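Local coordinates for uncharacterized protein YhfS (Escherichia coli, PDB 4J8L), which is of unknown function but carries a pyridoxal 5'-phosphate covalently attached to a lysine, and may have cysteine synthase activity, at residues A67-Q72 against R215-L220; L94-P99 against T117-D122; V140-Q145 against T169-A174. All blocks are in the same frame, centred on the assembly; numbering follows the deposited sequence.

Interaction 1 (A67-Q72 against R215-L220)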
loop_
_atom_site.group_PDB
_atom_site.type_symbol
_atom_site.label_atom_id
_atom_site.label_comp_id
_atom_site.label_asym_id
_atom_site.label_seq_id
_atom_site.Cartn_x
_atom_site.Cartn_y
_atom_site.Cartn_z
ATOM N N ALA A 67 8.733 6.191 -16.330
ATOM C CA ALA A 67 9.930 6.275 -15.505
ATOM C C ALA A 67 9.652 5.897 -14.052
ATOM O O ALA A 67 8.500 5.787 -13.631
ATOM C CB ALA A 67 10.512 7.677 -15.578
ATOM N N ALA A 68 10.722 5.692 -13.290
ATOM C CA ALA A 68 10.596 5.443 -11.859
ATOM C C ALA A 68 11.823 5.924 -11.097
ATOM O O ALA A 68 12.911 6.055 -11.658
ATOM C CB ALA A 68 10.355 3.956 -11.586
ATOM N N ALA A 69 11.640 6.205 -9.812
ATOM C CA ALA A 69 12.761 6.538 -8.942
ATOM C C ALA A 69 12.584 5.850 -7.607
ATOM O O ALA A 69 11.508 5.909 -7.015
ATOM C CB ALA A 69 12.863 8.048 -8.740
ATOM N N LEU A 70 13.639 5.199 -7.131
ATOM C CA LEU A 70 13.651 4.695 -5.760
ATOM C C LEU A 70 14.154 5.820 -4.857
ATOM O O LEU A 70 15.060 6.576 -5.239
ATOM C CB LEU A 70 14.555 3.453 -5.656
ATOM C CG LEU A 70 14.060 2.240 -6.452
ATOM C CD1 LEU A 70 15.059 1.067 -6.363
ATOM C CD2 LEU A 70 12.697 1.810 -5.944
ATOM N N VAL A 71 13.540 5.964 -3.683
ATOM C CA VAL A 71 13.876 7.050 -2.768
ATOM C C VAL A 71 13.974 6.541 -1.323
ATOM O O VAL A 71 13.420 5.491 -0.971
ATOM C CB VAL A 71 12.821 8.184 -2.797
ATOM C CG1 VAL A 71 12.681 8.774 -4.210
ATOM C CG2 VAL A 71 11.479 7.664 -2.298
ATOM N N GLN A 72 14.679 7.297 -0.491
ATOM C CA GLN A 72 14.733 7.024 0.937
ATOM C C GLN A 72 13.408 7.394 1.599
ATOM O O GLN A 72 12.609 8.176 1.052
ATOM C CB GLN A 72 15.859 7.822 1.600
ATOM C CG GLN A 72 17.249 7.550 1.029
ATOM C CD GLN A 72 17.833 6.214 1.499
ATOM O OE1 GLN A 72 17.128 5.350 2.050
ATOM N NE2 GLN A 72 19.137 6.046 1.293
ATOM N N ARG A 215 12.017 15.524 -12.137
ATOM C CA ARG A 215 12.061 16.568 -11.119
ATOM C C ARG A 215 12.486 15.991 -9.775
ATOM O O ARG A 215 13.199 16.636 -9.004
ATOM C CB ARG A 215 10.718 17.301 -10.994
ATOM C CG ARG A 215 10.424 18.215 -12.181
ATOM C CD ARG A 215 9.380 19.277 -11.854
ATOM N NE ARG A 215 8.048 18.713 -11.674
ATOM C CZ ARG A 215 7.196 18.485 -12.670
ATOM N NH1 ARG A 215 7.546 18.762 -13.917
ATOM N NH2 ARG A 215 5.999 17.973 -12.421
ATOM N N ILE A 216 12.049 14.770 -9.499
ATOM C CA ILE A 216 12.449 14.104 -8.273
ATOM C C ILE A 216 13.947 13.796 -8.299
ATOM O O ILE A 216 14.676 14.123 -7.362
ATOM C CB ILE A 216 11.645 12.814 -8.054
ATOM C CG1 ILE A 216 10.174 13.148 -7.793
ATOM C CG2 ILE A 216 12.238 11.994 -6.908
ATOM C CD1 ILE A 216 9.287 11.929 -7.639
ATOM N N ARG A 217 14.413 13.191 -9.386
ATOM C CA ARG A 217 15.829 12.828 -9.472
ATOM C C ARG A 217 16.753 14.043 -9.328
ATOM O O ARG A 217 17.832 13.942 -8.735
ATOM C CB ARG A 217 16.126 12.056 -10.763
ATOM C CG ARG A 217 15.605 10.616 -10.751
ATOM C CD ARG A 217 16.422 9.714 -9.795
ATOM N NE ARG A 217 17.855 9.875 -10.028
ATOM C CZ ARG A 217 18.803 9.631 -9.128
ATOM N NH1 ARG A 217 18.485 9.175 -7.923
ATOM N NH2 ARG A 217 20.076 9.841 -9.443
ATOM N N ALA A 218 16.310 15.192 -9.832
ATOM C CA ALA A 218 17.112 16.411 -9.763
ATOM C C ALA A 218 17.368 16.885 -8.329
ATOM O O ALA A 218 18.332 17.613 -8.089
ATOM C CB ALA A 218 16.476 17.535 -10.606
ATOM N N THR A 219 16.514 16.473 -7.386
ATOM C CA THR A 219 16.660 16.877 -5.986
ATOM C C THR A 219 17.544 15.925 -5.203
ATOM O O THR A 219 17.933 16.220 -4.073
ATOM C CB THR A 219 15.298 16.952 -5.246
ATOM O OG1 THR A 219 14.762 15.632 -5.089
ATOM C CG2 THR A 219 14.329 17.821 -6.021
ATOM N N LEU A 220 17.856 14.779 -5.800
ATOM C CA LEU A 220 18.594 13.726 -5.096
ATOM C C LEU A 220 20.103 13.906 -5.299
ATOM O O LEU A 220 20.766 13.086 -5.925
ATOM C CB LEU A 220 18.128 12.347 -5.567
ATOM C CG LEU A 220 16.622 12.111 -5.392
ATOM C CD1 LEU A 220 16.259 10.674 -5.719
ATOM C CD2 LEU A 220 16.162 12.468 -3.973
HETATM O O HOH W 1 16.856 7.036 -7.165
#

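Interaction 2 (L94-P99 against T117-D122)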
loop_
_atom_site.group_PDB
_atom_site.type_symbol
_atom_site.label_atom_id
_atom_site.label_comp_id
_atom_site.label_asym_id
_atom_site.label_seq_id
_atom_site.Cartn_x
_atom_site.Cartn_y
_atom_site.Cartn_z
ATOM N N LEU A 94 -6.031 18.835 -3.525
ATOM C CA LEU A 94 -7.328 18.198 -3.346
ATOM C C LEU A 94 -7.173 16.827 -2.675
ATOM O O LEU A 94 -6.350 16.006 -3.092
ATOM C CB LEU A 94 -8.037 18.043 -4.689
ATOM C CG LEU A 94 -9.424 17.403 -4.620
ATOM C CD1 LEU A 94 -10.477 18.439 -4.252
ATOM C CD2 LEU A 94 -9.782 16.719 -5.927
ATOM N N VAL A 95 -7.963 16.594 -1.631
ATOM C CA VAL A 95 -8.005 15.298 -0.967
ATOM C C VAL A 95 -9.445 14.845 -0.723
ATOM O O VAL A 95 -10.388 15.650 -0.740
ATOM C CB VAL A 95 -7.247 15.296 0.393
ATOM C CG1 VAL A 95 -5.764 15.556 0.188
ATOM C CG2 VAL A 95 -7.846 16.323 1.334
ATOM N N HIS A 96 -9.595 13.545 -0.495
ATOM C CA HIS A 96 -10.887 12.932 -0.216
ATOM C C HIS A 96 -11.393 13.326 1.174
ATOM O O HIS A 96 -10.599 13.622 2.069
ATOM C CB HIS A 96 -10.729 11.413 -0.333
ATOM C CG HIS A 96 -11.945 10.624 0.048
ATOM N ND1 HIS A 96 -13.219 10.961 -0.356
ATOM C CD2 HIS A 96 -12.070 9.488 0.776
ATOM C CE1 HIS A 96 -14.078 10.075 0.117
ATOM N NE2 HIS A 96 -13.405 9.170 0.807
ATOM N N ASP A 97 -12.715 13.337 1.342
ATOM C CA ASP A 97 -13.347 13.653 2.625
ATOM C C ASP A 97 -13.297 12.459 3.569
ATOM O O ASP A 97 -14.296 11.773 3.781
ATOM C CB ASP A 97 -14.794 14.113 2.405
ATOM C CG ASP A 97 -15.444 14.660 3.670
ATOM O OD1 ASP A 97 -14.748 14.843 4.692
ATOM O OD2 ASP A 97 -16.664 14.925 3.632
ATOM N N ALA A 98 -12.113 12.231 4.127
ATOM C CA ALA A 98 -11.843 11.103 5.013
ATOM C C ALA A 98 -10.477 11.364 5.639
ATOM O O ALA A 98 -9.720 12.191 5.134
ATOM C CB ALA A 98 -11.826 9.801 4.217
ATOM N N PRO A 99 -10.145 10.663 6.737
ATOM C CA PRO A 99 -8.848 10.914 7.377
ATOM C C PRO A 99 -7.651 10.772 6.430
ATOM O O PRO A 99 -7.477 9.749 5.763
ATOM C CB PRO A 99 -8.788 9.835 8.462
ATOM C CG PRO A 99 -10.224 9.585 8.802
ATOM C CD PRO A 99 -10.953 9.686 7.495
ATOM N N THR A 117 -11.197 19.745 0.150
ATOM C CA THR A 117 -11.764 18.440 0.453
ATOM C C THR A 117 -13.067 18.216 -0.312
ATOM O O THR A 117 -13.877 19.129 -0.447
ATOM C CB THR A 117 -12.032 18.325 1.960
ATOM O OG1 THR A 117 -10.794 18.444 2.672
ATOM C CG2 THR A 117 -12.657 17.005 2.294
ATOM N N VAL A 118 -13.257 17.000 -0.812
ATOM C CA VAL A 118 -14.507 16.613 -1.458
ATOM C C VAL A 118 -14.677 15.097 -1.332
ATOM O O VAL A 118 -13.696 14.363 -1.207
ATOM C CB VAL A 118 -14.535 17.042 -2.946
ATOM C CG1 VAL A 118 -13.481 16.278 -3.740
ATOM C CG2 VAL A 118 -15.926 16.837 -3.547
ATOM N N ASP A 119 -15.923 14.631 -1.338
ATOM C CA ASP A 119 -16.208 13.200 -1.248
ATOM C C ASP A 119 -15.928 12.517 -2.592
ATOM O O ASP A 119 -16.700 12.674 -3.533
ATOM C CB ASP A 119 -17.680 13.009 -0.860
ATOM C CG ASP A 119 -17.997 11.595 -0.404
ATOM O OD1 ASP A 119 -17.135 10.709 -0.539
ATOM O OD2 ASP A 119 -19.129 11.373 0.085
ATOM N N PHE A 120 -14.837 11.757 -2.687
ATOM C CA PHE A 120 -14.502 11.063 -3.935
ATOM C C PHE A 120 -15.563 10.029 -4.313
ATOM O O PHE A 120 -15.576 9.523 -5.435
ATOM C CB PHE A 120 -13.142 10.355 -3.843
ATOM C CG PHE A 120 -11.951 11.277 -3.848
ATOM C CD1 PHE A 120 -12.101 12.656 -3.901
ATOM C CD2 PHE A 120 -10.665 10.743 -3.816
ATOM C CE1 PHE A 120 -10.990 13.492 -3.905
ATOM C CE2 PHE A 120 -9.554 11.569 -3.820
ATOM C CZ PHE A 120 -9.712 12.943 -3.864
ATOM N N ASN A 121 -16.443 9.702 -3.371
ATOM C CA ASN A 121 -17.501 8.731 -3.620
ATOM C C ASN A 121 -18.629 9.350 -4.435
ATOM O O ASN A 121 -19.534 8.653 -4.892
ATOM C CB ASN A 121 -18.050 8.172 -2.304
ATOM C CG ASN A 121 -17.027 7.346 -1.550
ATOM O OD1 ASN A 121 -16.414 6.431 -2.105
ATOM N ND2 ASN A 121 -16.832 7.671 -0.275
ATOM N N ASP A 122 -18.566 10.670 -4.602
ATOM C CA ASP A 122 -19.545 11.413 -5.387
ATOM C C ASP A 122 -18.800 12.091 -6.526
ATOM O O ASP A 122 -18.255 13.180 -6.350
ATOM C CB ASP A 122 -20.223 12.465 -4.502
ATOM C CG ASP A 122 -21.338 13.222 -5.215
ATOM O OD1 ASP A 122 -21.465 13.120 -6.454
ATOM O OD2 ASP A 122 -22.090 13.940 -4.520
#

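Interaction 3 (V140-Q145 against T169-A174)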
loop_
_atom_site.group_PDB
_atom_site.type_symbol
_atom_site.label_atom_id
_atom_site.label_comp_id
_atom_site.label_asym_id
_atom_site.label_seq_id
_atom_site.Cartn_x
_atom_site.Cartn_y
_atom_site.Cartn_z
ATOM N N VAL A 140 -4.765 10.813 -4.197
ATOM C CA VAL A 140 -5.817 9.814 -4.072
ATOM C C VAL A 140 -5.255 8.580 -3.388
ATOM O O VAL A 140 -4.252 8.022 -3.835
ATOM C CB VAL A 140 -6.401 9.415 -5.448
ATOM C CG1 VAL A 140 -7.621 8.520 -5.265
ATOM C CG2 VAL A 140 -6.754 10.658 -6.277
ATOM N N GLN A 141 -5.881 8.159 -2.292
ATOM C CA GLN A 141 -5.429 6.934 -1.634
ATOM C C GLN A 141 -6.086 5.729 -2.288
ATOM O O GLN A 141 -7.291 5.718 -2.532
ATOM C CB GLN A 141 -5.715 6.959 -0.125
ATOM C CG GLN A 141 -5.145 5.742 0.605
ATOM C CD GLN A 141 -5.158 5.880 2.108
ATOM O OE1 GLN A 141 -5.029 6.981 2.649
ATOM N NE2 GLN A 141 -5.316 4.758 2.799
ATOM N N HIS A 142 -5.280 4.707 -2.570
ATOM C CA HIS A 142 -5.779 3.499 -3.213
ATOM C C HIS A 142 -6.584 2.634 -2.228
ATOM O O HIS A 142 -7.740 2.287 -2.488
ATOM C CB HIS A 142 -4.610 2.713 -3.827
ATOM C CG HIS A 142 -5.032 1.702 -4.850
ATOM N ND1 HIS A 142 -4.221 1.319 -5.899
ATOM C CD2 HIS A 142 -6.178 0.990 -4.981
ATOM C CE1 HIS A 142 -4.853 0.425 -6.639
ATOM N NE2 HIS A 142 -6.041 0.205 -6.102
ATOM N N THR A 143 -5.978 2.287 -1.096
ATOM C CA THR A 143 -6.701 1.527 -0.080
ATOM C C THR A 143 -7.795 2.382 0.555
ATOM O O THR A 143 -7.789 3.605 0.437
ATOM C CB THR A 143 -5.779 0.999 1.029
ATOM O OG1 THR A 143 -5.036 2.084 1.601
ATOM C CG2 THR A 143 -4.828 -0.049 0.468
ATOM N N ARG A 144 -8.715 1.715 1.236
ATOM C CA ARG A 144 -9.860 2.378 1.854
ATOM C C ARG A 144 -9.520 3.094 3.161
ATOM O O ARG A 144 -8.947 2.507 4.081
ATOM C CB ARG A 144 -10.974 1.361 2.107
ATOM C CG ARG A 144 -11.435 0.598 0.867
ATOM C CD ARG A 144 -11.841 1.547 -0.251
ATOM N NE ARG A 144 -12.501 0.854 -1.360
ATOM C CZ ARG A 144 -12.798 1.415 -2.530
ATOM N NH1 ARG A 144 -12.470 2.679 -2.767
ATOM N NH2 ARG A 144 -13.415 0.711 -3.467
ATOM N N GLN A 145 -9.927 4.357 3.257
ATOM C CA GLN A 145 -9.661 5.168 4.441
ATOM C C GLN A 145 -10.764 5.048 5.483
ATOM O O GLN A 145 -10.564 5.370 6.656
ATOM C CB GLN A 145 -9.517 6.631 4.035
ATOM C CG GLN A 145 -8.311 6.884 3.143
ATOM C CD GLN A 145 -8.453 8.168 2.363
ATOM O OE1 GLN A 145 -8.910 8.156 1.220
ATOM N NE2 GLN A 145 -8.079 9.291 2.981
ATOM N N THR A 169 -1.100 8.975 -6.659
ATOM C CA THR A 169 -1.754 7.950 -5.862
ATOM C C THR A 169 -0.833 7.381 -4.793
ATOM O O THR A 169 0.365 7.178 -5.007
ATOM C CB THR A 169 -2.315 6.800 -6.718
ATOM O OG1 THR A 169 -1.279 6.280 -7.562
ATOM C CG2 THR A 169 -3.478 7.294 -7.573
ATOM N N ASP A 170 -1.432 7.133 -3.635
ATOM C CA ASP A 170 -0.808 6.433 -2.524
ATOM C C ASP A 170 -1.275 4.992 -2.664
ATOM O O ASP A 170 -2.409 4.664 -2.333
ATOM C CB ASP A 170 -1.329 7.061 -1.221
ATOM C CG ASP A 170 -0.885 6.317 0.039
ATOM O OD1 ASP A 170 -0.339 5.199 -0.046
ATOM O OD2 ASP A 170 -1.116 6.857 1.139
ATOM N N ASP A 171 -0.395 4.126 -3.156
ATOM C CA ASP A 171 -0.775 2.760 -3.522
ATOM C C ASP A 171 -0.353 1.726 -2.485
ATOM O O ASP A 171 -0.420 0.521 -2.754
ATOM C CB ASP A 171 -0.170 2.384 -4.886
ATOM C CG ASP A 171 -0.759 3.193 -6.030
ATOM O OD1 ASP A 171 -1.889 2.878 -6.451
ATOM O OD2 ASP A 171 -0.091 4.139 -6.511
ATOM N N ASN A 172 0.088 2.182 -1.314
ATOM C CA ASN A 172 0.522 1.251 -0.273
ATOM C C ASN A 172 -0.517 0.203 0.070
ATOM O O ASN A 172 -1.698 0.525 0.236
ATOM C CB ASN A 172 0.948 1.991 0.991
ATOM C CG ASN A 172 2.235 2.746 0.785
ATOM O OD1 ASN A 172 3.302 2.138 0.716
ATOM N ND2 ASN A 172 2.141 4.068 0.642
ATOM N N TYR A 173 -0.047 -1.044 0.147
ATOM C CA TYR A 173 -0.867 -2.220 0.474
ATOM C C TYR A 173 -1.768 -2.657 -0.685
ATOM O O TYR A 173 -2.554 -3.589 -0.552
ATOM C CB TYR A 173 -1.718 -1.991 1.723
ATOM C CG TYR A 173 -0.989 -1.921 3.043
ATOM C CD1 TYR A 173 0.044 -2.798 3.360
ATOM C CD2 TYR A 173 -1.379 -1.001 4.011
ATOM C CE1 TYR A 173 0.675 -2.739 4.597
ATOM C CE2 TYR A 173 -0.757 -0.932 5.230
ATOM C CZ TYR A 173 0.270 -1.805 5.531
ATOM O OH TYR A 173 0.877 -1.728 6.770
ATOM N N ALA A 174 -1.665 -1.974 -1.819
ATOM C CA ALA A 174 -2.399 -2.396 -3.005
ATOM C C ALA A 174 -1.487 -2.963 -4.096
ATOM O O ALA A 174 -1.940 -3.714 -4.961
ATOM C CB ALA A 174 -3.224 -1.226 -3.569
HETATM O O HOH W 2 -3.190 2.752 -0.482
#

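Interaction 1 (A67-Q72 against R215-L220)
Val71 meets helix 215-219 and the residue that follows it through a single methyl, CG1, which reaches both Ile216 and Leu220. Val71 CG1 lies 4.2 Å from Ile216 CG2 and 4.3 Å from Leu220 CD1. Ala69, two residues earlier on the same side of the strand, extends this apolar layer: its CB lies 4.4 Å from Ile216 CG2. None of these separations is tight, and the 165 Å² buried in all describes a modest, mainly apolar seam.

The aliphatic part of Arg217 adds a second kind of packing. Its chain folds at chi2 (-71°) and again at chi3 (-49°), which lays Arg217 CD 4.1 Å from Ala69 CB while the guanidinium turns away from the strand. There NH1 is hydrogen-bonded to Gln226 OE1, its main partner.

Polar links between the segments run through solvent. A water donates to Leu70 O at 2.7 Å and accepts a weak bond from Arg217 NH1. Within the helix end, Thr219 OG1 donates to a lone pair of Ile216 O at 2.7 Å, an oxygen that also receives Thr219 N.

The strand and helix axes approach to 9.1 Å and cross at 34°, which is alpha-on-beta packing: helix 210-219 packs against one face of the large mixed sheet, over its outermost strand 67-72 and, through Ile216 on Val206, over strand 203-208.

Interaction 2 (L94-P99 against T117-D122)
The beta-alpha-beta unit of strand 92-96, helix 102-111 and strand 114-118 closes here, with Val95 and His96 bridged in parallel to Thr117 and Val118. Val118 N donates to Val95 O at 3.2 Å, and Asp97 N gives Val118 O a weak bond of 2.9 Å. Beyond the strand ends a type I turn, Asp119 to Asp122, comes up to the edge of the His96 ring. With CG anti to the backbone N (chi1 175°), the imidazole is carried out to this turn, where Phe120 N donates to His96 ND1 at 2.9 Å; the bond is nearly straight (164°), though the donor sits 26° out of the ring plane.

His96 CB stands over the centre of the Phe120 ring, 3.6 Å from its centroid, a CH-pi contact. Leu94 divides its methyls: CD1 touches Val118 CG1 at 3.7 Å, and CD2 reaches Phe120 CE1. Were Phe120 cut back to an alanine, His96 CB and Leu94 CD2 would probably lose their aromatic cover and a gap would open toward Val140 and Val156.

Asp119 OD1 accepts Asn121 N at 3.1 Å from above the carboxylate plane, forming an Asx turn. Because ND1 is an acceptor and NE2 is hydrogen-bonded to Asp149 OD1, which Asn121 ND2 also reaches, His96 is likely to carry its proton on NE2, a tautomer the nearby carboxylate would be expected to stabilise.

Interaction 3 (V140-Q145 against T169-A174)
His142 and Asp171 join the two segments just past their paired strands: His142 ND1 donates to Asp171 OD1 at 2.9 Å, on the anti lone pair and close to the imidazole plane. The carboxylate stands 75° to that ring. Asp171 OD1 also accepts from Gly182 N, and Asp171 OD2 from Thr169 OG1 at 2.7 Å and from Ser190 OG, giving each oxygen two partners and fixing the group's rotation.

Backbone pairing precedes this. Asp170 N donates to Val140 O at 3.0 Å, and His142 N to Asp170 O at 2.9 Å. Asp170 O takes a second donor, a water that also donates to Asn172 O and accepts from Thr143 N, linking three backbone groups. Through its extended chain, Gln141 NE2 donates to Thr143 OG1 at 2.9 Å, in the amide plane, while Asp170 OD1 accepts Asn172 ND2 at 2.8 Å from above the carboxylate plane.

Ala174 CB covers one face of the His142 ring, 3.6 Å from its centroid. Strands 137-141 and 167-170, adjacent and parallel, form a beta-alpha-beta unit with helix 153-162, whose Leu153 and Leu160 meet Val140 and whose Leu157 meets Thr169; strand 189-193 pairs with the far side of Thr169.

All three interactions reach one mixed seven-stranded sheet, whose order and single antiparallel internal strand match the large domain of fold-type I pyridoxal-phosphate enzymes. Interactions 1 and 2 lie at its two outer strands, their centres about 28 Å apart; interaction 3 is in its middle, about 20 Å from the centre of interaction 1 and about 13 Å from that of interaction 2. Only interactions 2 and 3 touch: Gln145 NE2 lies 2.9 Å from Pro99 O, a probable hydrogen bond, and Phe120 CE2 packs 3.8 Å from Val140 CG2. Such enzymes hold the cofactor, here on Lys196, at the strands' carboxyl ends, so interaction 3, at the ends of two central strands, is probably closest to it.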